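ABC transporter substrate binding protein (Ribose) (Agrobacterium vitis, PDB 4WUT) probably serves as the sugar-binding component of an ABC transporter, and holds beta-D-fucopyranose in the cleft between its two lobes. Local coordinates at residues E151-M157 against D211-G217; V240-G246 against L259-Q265. All coordinates share one frame; numbering follows the deposited sequence.

Interaction 1. Residues E151-M157 against D211-G217; sequences EGKIAVM and DLKGIFG
K153 reaches D211 because its chain, with CG anti to the carbonyl carbon (chi1 -67°), runs out and then bends at chi3. D211 meets it with CG between its own backbone N and carbonyl carbon (chi1 54°). K153 NZ forms a salt bridge to D211 OD1 at 3.2 Å, on the syn lone pair of that oxygen. The same ammonium is hydrogen-bonded to N209. A water joins the two backbones here, accepting from K153 N and donating to D211 O.

Beyond this end the strands run parallel. K213 N donates to K153 O at 2.8 Å, and A155 N donates to G214 O. A155 O then accepts from F216 N at 2.9 Å, and M157 N closes the ladder on F216 O at 2.8 Å.

On one face, A155 CB packs against L212 CD2 and I215 CG1. Selenomethionine M157 lays CG 3.7 Å from I215 CG1. Helices 195-208 and 220-232 touch this face. On the other face V156 CG1 approaches the F216 ring obliquely, and F173 of helix 164-180 stacks on that ring. These buried strands form the interior of one lobe of the periplasmic binding protein fold, a three-layer alpha/beta/alpha sandwich.

The buried backbone N-H and C=O groups are thus paired between strands, while the salt bridge at the more exposed end is probably weakened by solvent.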
loop_
_atom_site.group_PDB
_atom_site.type_symbol
_atom_site.label_atom_id
_atom_site.label_comp_id
_atom_site.label_asym_id
_atom_site.label_seq_id
_atom_site.Cartn_x
_atom_site.Cartn_y
_atom_site.Cartn_z
ATOM N N GLU A 151 -24.465 11.255 -8.076
ATOM C CA GLU A 151 -24.591 11.451 -9.522
ATOM C C GLU A 151 -23.365 12.195 -10.050
ATOM O O GLU A 151 -22.860 13.111 -9.416
ATOM C CB GLU A 151 -25.858 12.249 -9.862
ATOM C CG GLU A 151 -27.149 11.561 -9.485
ATOM C CD GLU A 151 -28.348 12.506 -9.509
ATOM O OE1 GLU A 151 -28.396 13.405 -10.375
ATOM O OE2 GLU A 151 -29.247 12.359 -8.654
ATOM N N GLY A 152 -22.874 11.793 -11.211
ATOM C CA GLY A 152 -21.741 12.468 -11.814
ATOM C C GLY A 152 -20.623 11.497 -12.096
ATOM O O GLY A 152 -20.771 10.275 -11.984
ATOM N N LYS A 153 -19.468 12.059 -12.417
ATOM C CA LYS A 153 -18.322 11.280 -12.857
ATOM C C LYS A 153 -17.173 11.395 -11.856
ATOM O O LYS A 153 -16.870 12.493 -11.374
ATOM C CB LYS A 153 -17.841 11.812 -14.199
ATOM C CG LYS A 153 -18.791 11.609 -15.358
ATOM C CD LYS A 153 -18.402 12.491 -16.530
ATOM C CE LYS A 153 -17.476 11.798 -17.477
ATOM N NZ LYS A 153 -16.906 12.742 -18.502
ATOM N N ILE A 154 -16.534 10.275 -11.560
ATOM C CA ILE A 154 -15.312 10.285 -10.774
ATOM C C ILE A 154 -14.247 9.447 -11.483
ATOM O O ILE A 154 -14.583 8.562 -12.265
ATOM C CB ILE A 154 -15.511 9.763 -9.347
ATOM C CG1 ILE A 154 -15.926 8.296 -9.367
ATOM C CG2 ILE A 154 -16.505 10.656 -8.567
ATOM C CD1 ILE A 154 -15.930 7.661 -7.976
ATOM N N ALA A 155 -12.983 9.737 -11.212
ATOM C CA ALA A 155 -11.871 9.005 -11.818
ATOM C C ALA A 155 -11.149 8.158 -10.802
ATOM O O ALA A 155 -10.997 8.549 -9.643
ATOM C CB ALA A 155 -10.889 9.982 -12.439
ATOM N N VAL A 156 -10.667 6.992 -11.244
ATOM C CA VAL A 156 -9.888 6.101 -10.399
ATOM C C VAL A 156 -8.462 6.026 -10.939
ATOM O O VAL A 156 -8.227 5.507 -12.054
ATOM C CB VAL A 156 -10.498 4.691 -10.355
ATOM C CG1 VAL A 156 -9.566 3.747 -9.633
ATOM C CG2 VAL A 156 -11.851 4.757 -9.665
HETATM N N MSE A 157 -7.535 6.546 -10.146
HETATM C CA MSE A 157 -6.099 6.525 -10.432
HETATM C C MSE A 157 -5.483 5.430 -9.576
HETATM O O MSE A 157 -5.335 5.558 -8.345
HETATM C CB MSE A 157 -5.451 7.882 -10.096
HETATM C CG MSE A 157 -6.278 9.088 -10.543
HETATM SE SE MSE A 157 -6.865 9.079 -12.421
HETATM C CE MSE A 157 -5.193 9.327 -13.300
ATOM N N ASP A 211 -16.188 18.010 -16.435
ATOM C CA ASP A 211 -17.281 17.798 -15.485
ATOM C C ASP A 211 -16.916 16.850 -14.337
ATOM O O ASP A 211 -17.778 16.509 -13.542
ATOM C CB ASP A 211 -18.520 17.244 -16.213
ATOM C CG ASP A 211 -18.224 15.974 -17.030
ATOM O OD1 ASP A 211 -17.048 15.661 -17.320
ATOM O OD2 ASP A 211 -19.203 15.307 -17.431
ATOM N N LEU A 212 -15.661 16.445 -14.230
ATOM C CA LEU A 212 -15.265 15.508 -13.189
ATOM C C LEU A 212 -15.591 16.058 -11.812
ATOM O O LEU A 212 -15.296 17.221 -11.508
ATOM C CB LEU A 212 -13.756 15.212 -13.296
ATOM C CG LEU A 212 -13.276 13.931 -12.630
ATOM C CD1 LEU A 212 -13.792 12.730 -13.380
ATOM C CD2 LEU A 212 -11.770 13.890 -12.555
ATOM N N LYS A 213 -16.265 15.252 -10.996
ATOM C CA LYS A 213 -16.645 15.694 -9.667
ATOM C C LYS A 213 -15.696 15.236 -8.575
ATOM O O LYS A 213 -15.620 15.878 -7.530
ATOM C CB LYS A 213 -18.068 15.243 -9.325
ATOM C CG LYS A 213 -19.135 15.934 -10.145
ATOM C CD LYS A 213 -20.536 15.458 -9.796
ATOM C CE LYS A 213 -21.444 16.600 -9.462
ATOM N NZ LYS A 213 -21.544 17.589 -10.565
ATOM N N GLY A 214 -14.969 14.144 -8.815
ATOM C CA GLY A 214 -14.085 13.592 -7.807
ATOM C C GLY A 214 -13.048 12.668 -8.407
ATOM O O GLY A 214 -13.165 12.264 -9.563
ATOM N N ILE A 215 -12.040 12.333 -7.611
ATOM C CA ILE A 215 -10.890 11.570 -8.102
ATOM C C ILE A 215 -10.216 10.876 -6.917
ATOM O O ILE A 215 -10.024 11.468 -5.839
ATOM C CB ILE A 215 -9.913 12.475 -8.923
ATOM C CG1 ILE A 215 -8.781 11.652 -9.551
ATOM C CG2 ILE A 215 -9.375 13.620 -8.069
ATOM C CD1 ILE A 215 -8.035 12.435 -10.621
ATOM N N PHE A 216 -9.928 9.593 -7.121
ATOM C CA PHE A 216 -9.336 8.702 -6.130
ATOM C C PHE A 216 -7.944 8.267 -6.566
ATOM O O PHE A 216 -7.767 7.813 -7.683
ATOM C CB PHE A 216 -10.268 7.488 -5.972
ATOM C CG PHE A 216 -9.750 6.394 -5.085
ATOM C CD1 PHE A 216 -9.302 6.666 -3.804
ATOM C CD2 PHE A 216 -9.761 5.066 -5.510
ATOM C CE1 PHE A 216 -8.865 5.659 -2.965
ATOM C CE2 PHE A 216 -9.307 4.074 -4.679
ATOM C CZ PHE A 216 -8.848 4.368 -3.425
ATOM N N GLY A 217 -6.964 8.468 -5.694
ATOM C CA GLY A 217 -5.586 8.062 -5.916
ATOM C C GLY A 217 -5.217 6.954 -4.950
ATOM O O GLY A 217 -5.151 7.193 -3.744
HETATM O O HOH W 1 -19.836 14.739 -13.436
#

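Interaction 2. Residues V240-G246 against L259-Q265; sequences VAIGFDG and LEATVVQ. With FCB (beta-D-fucopyranose), chain E.
Backbone hydrogen bonds join V240-G246 to L259-Q265 in parallel register. A241 O accepts from E260 N, and A261 O accepts from G243 N. G243 O takes V263 N at 2.9 Å, with the donor above the carbonyl plane. V263 O takes D245 N at 2.8 Å, in a nearly straight bond of 171° that also comes from above the plane.

Apolar contacts lie on both faces. V263 sits over one face of the F244 ring in a CH-pi contact, its CB 3.6 Å from the ring centroid. Helix 133-148 covers the side of the sheet that carries F244 and I242, through A136 and A143. On the other face of the sheet A241 CB packs against L259 CD1. L259 CD2 lies 4.1 Å from G243 N.

The two strands and helix 248-255 form a beta-alpha-beta crossover, and the C-terminal ends of both strands face the sugar site.

Polar side-chain bonds gather at that end. With chi1 at -170°, T262 turns OG1 away from its own N and over to segment 240-246, where it donates to D245 O at 2.7 Å in the carbonyl plane. Q265 NE2 donates to D245 OD1 at 2.9 Å, with the carboxylate and amide nearly coplanar. A water bridges D245 OD1 and Q265 N.

Both side chains also hold beta-D-fucopyranose. Its O1 donates to D245 OD2 at 2.5 Å, while Q265 NE2 donates to O2 at 3.1 Å. T131 OG1 is hydrogen-bonded to Q265 OE1 and so helps fix the rotation of the amide.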
loop_
_atom_site.group_PDB
_atom_site.type_symbol
_atom_site.label_atom_id
_atom_site.label_comp_id
_atom_site.label_asym_id
_atom_site.label_seq_id
_atom_site.Cartn_x
_atom_site.Cartn_y
_atom_site.Cartn_z
ATOM N N VAL A 240 -13.416 16.761 -5.654
ATOM C CA VAL A 240 -13.131 16.045 -4.429
ATOM C C VAL A 240 -12.076 14.979 -4.691
ATOM O O VAL A 240 -12.304 14.032 -5.428
ATOM C CB VAL A 240 -14.412 15.378 -3.887
ATOM C CG1 VAL A 240 -14.132 14.598 -2.615
ATOM C CG2 VAL A 240 -15.507 16.430 -3.624
ATOM N N ALA A 241 -10.937 15.132 -4.049
ATOM C CA ALA A 241 -9.841 14.206 -4.204
ATOM C C ALA A 241 -9.588 13.412 -2.919
ATOM O O ALA A 241 -9.513 13.994 -1.807
ATOM C CB ALA A 241 -8.591 14.962 -4.619
ATOM N N ILE A 242 -9.502 12.090 -3.055
ATOM C CA ILE A 242 -9.237 11.210 -1.930
ATOM C C ILE A 242 -8.002 10.376 -2.230
ATOM O O ILE A 242 -7.901 9.835 -3.314
ATOM C CB ILE A 242 -10.470 10.347 -1.606
ATOM C CG1 ILE A 242 -11.610 11.289 -1.155
ATOM C CG2 ILE A 242 -10.148 9.304 -0.550
ATOM C CD1 ILE A 242 -12.823 10.622 -0.605
ATOM N N GLY A 243 -7.076 10.302 -1.279
ATOM C CA GLY A 243 -5.860 9.540 -1.485
ATOM C C GLY A 243 -5.688 8.390 -0.514
ATOM O O GLY A 243 -6.572 8.101 0.292
ATOM N N PHE A 244 -4.552 7.707 -0.662
ATOM C CA PHE A 244 -4.045 6.739 0.297
ATOM C C PHE A 244 -2.655 7.184 0.737
ATOM O O PHE A 244 -1.890 7.767 -0.046
ATOM C CB PHE A 244 -3.975 5.312 -0.291
ATOM C CG PHE A 244 -5.136 4.441 0.104
ATOM C CD1 PHE A 244 -6.387 4.658 -0.451
ATOM C CD2 PHE A 244 -4.992 3.421 1.039
ATOM C CE1 PHE A 244 -7.467 3.870 -0.099
ATOM C CE2 PHE A 244 -6.066 2.616 1.383
ATOM C CZ PHE A 244 -7.318 2.865 0.824
ATOM N N ASP A 245 -2.381 6.903 2.006
ATOM C CA ASP A 245 -1.100 7.009 2.654
ATOM C C ASP A 245 -0.866 8.407 3.245
ATOM O O ASP A 245 -1.709 9.292 3.112
ATOM C CB ASP A 245 0.022 6.483 1.748
ATOM C CG ASP A 245 -0.150 5.012 1.432
ATOM O OD1 ASP A 245 -0.398 4.242 2.385
ATOM O OD2 ASP A 245 -0.077 4.633 0.253
ATOM N N GLY A 246 0.247 8.578 3.943
ATOM C CA GLY A 246 0.339 9.649 4.907
ATOM C C GLY A 246 1.692 10.306 5.058
ATOM O O GLY A 246 2.067 10.681 6.164
ATOM N N LEU A 259 -6.644 17.681 -1.113
ATOM C CA LEU A 259 -7.283 16.397 -0.847
ATOM C C LEU A 259 -8.239 16.531 0.335
ATOM O O LEU A 259 -7.881 17.081 1.374
ATOM C CB LEU A 259 -6.236 15.326 -0.532
ATOM C CG LEU A 259 -5.650 14.531 -1.706
ATOM C CD1 LEU A 259 -5.002 15.415 -2.765
ATOM C CD2 LEU A 259 -4.652 13.545 -1.142
ATOM N N GLU A 260 -9.443 16.000 0.171
ATOM C CA GLU A 260 -10.439 15.961 1.235
ATOM C C GLU A 260 -10.080 14.947 2.318
ATOM O O GLU A 260 -10.343 15.166 3.497
ATOM C CB GLU A 260 -11.790 15.601 0.622
ATOM C CG GLU A 260 -12.895 15.486 1.621
ATOM C CD GLU A 260 -13.300 16.834 2.205
ATOM O OE1 GLU A 260 -13.087 17.885 1.561
ATOM O OE2 GLU A 260 -13.840 16.839 3.323
ATOM N N ALA A 261 -9.486 13.830 1.923
ATOM C CA ALA A 261 -9.100 12.791 2.877
ATOM C C ALA A 261 -7.985 11.962 2.298
ATOM O O ALA A 261 -7.802 11.913 1.072
ATOM C CB ALA A 261 -10.285 11.904 3.229
ATOM N N THR A 262 -7.228 11.323 3.176
ATOM C CA THR A 262 -6.330 10.264 2.738
ATOM C C THR A 262 -6.444 9.102 3.722
ATOM O O THR A 262 -6.526 9.326 4.929
ATOM C CB THR A 262 -4.871 10.784 2.556
ATOM O OG1 THR A 262 -4.074 9.774 1.916
ATOM C CG2 THR A 262 -4.239 11.175 3.862
ATOM N N VAL A 263 -6.472 7.867 3.189
ATOM C CA VAL A 263 -6.629 6.673 4.008
ATOM C C VAL A 263 -5.231 6.172 4.360
ATOM O O VAL A 263 -4.459 5.770 3.472
ATOM C CB VAL A 263 -7.435 5.572 3.266
ATOM C CG1 VAL A 263 -7.635 4.347 4.137
ATOM C CG2 VAL A 263 -8.779 6.114 2.767
ATOM N N VAL A 264 -4.918 6.162 5.642
ATOM C CA VAL A 264 -3.571 5.918 6.108
ATOM C C VAL A 264 -3.485 4.561 6.790
ATOM O O VAL A 264 -4.292 4.223 7.658
ATOM C CB VAL A 264 -3.094 7.040 7.068
ATOM C CG1 VAL A 264 -1.628 6.847 7.427
ATOM C CG2 VAL A 264 -3.310 8.414 6.423
ATOM N N GLN A 265 -2.468 3.803 6.386
ATOM C CA GLN A 265 -2.238 2.432 6.832
ATOM C C GLN A 265 -1.257 2.345 8.005
ATOM O O GLN A 265 -0.655 3.335 8.411
ATOM C CB GLN A 265 -1.697 1.592 5.672
ATOM C CG GLN A 265 -2.475 1.697 4.409
ATOM C CD GLN A 265 -1.868 0.821 3.348
ATOM O OE1 GLN A 265 -2.051 -0.399 3.354
ATOM N NE2 GLN A 265 -1.106 1.416 2.470
HETATM C C1 FCB E . 0.911 1.553 -0.372
HETATM C C2 FCB E . 0.603 0.139 -0.845
HETATM C C3 FCB E . 1.796 -0.588 -1.151
HETATM C C4 FCB E . 2.687 0.209 -2.141
HETATM C C5 FCB E . 2.857 1.614 -1.501
HETATM C C6 FCB E . 3.737 2.558 -2.372
HETATM O O1 FCB E . -0.262 2.217 -0.418
HETATM O O2 FCB E . -0.083 -0.516 0.258
HETATM O O3 FCB E . 1.375 -1.848 -1.734
HETATM O O4 FCB E . 2.092 0.264 -3.462
HETATM O O5 FCB E . 1.649 2.228 -1.380
HETATM O O HOH W 2 -0.171 4.840 4.958
#

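Interactions 1 and 2 are two strand pairs of the same sheet, with centres 14 Å apart. In the sheet, strands 261-265, 240-244, 214-217 and 153-158 follow one another, all parallel. Along the chain interaction 1 closes before interaction 2 opens. Strands 214-217 and 240-244 join them, with probable hydrogen bonds from I215 N to V240 O and from I242 N to I215 O. The F216 and F244 rings also pack together. Helix 220-232 touches side chains of both contacts. Interaction 2 lies nearer the centre of the chain and holds D245 and Q265, which bind the sugar; interaction 1 is centred farther out, but its strands lead into Y159 and N219-P221 of the same pocket.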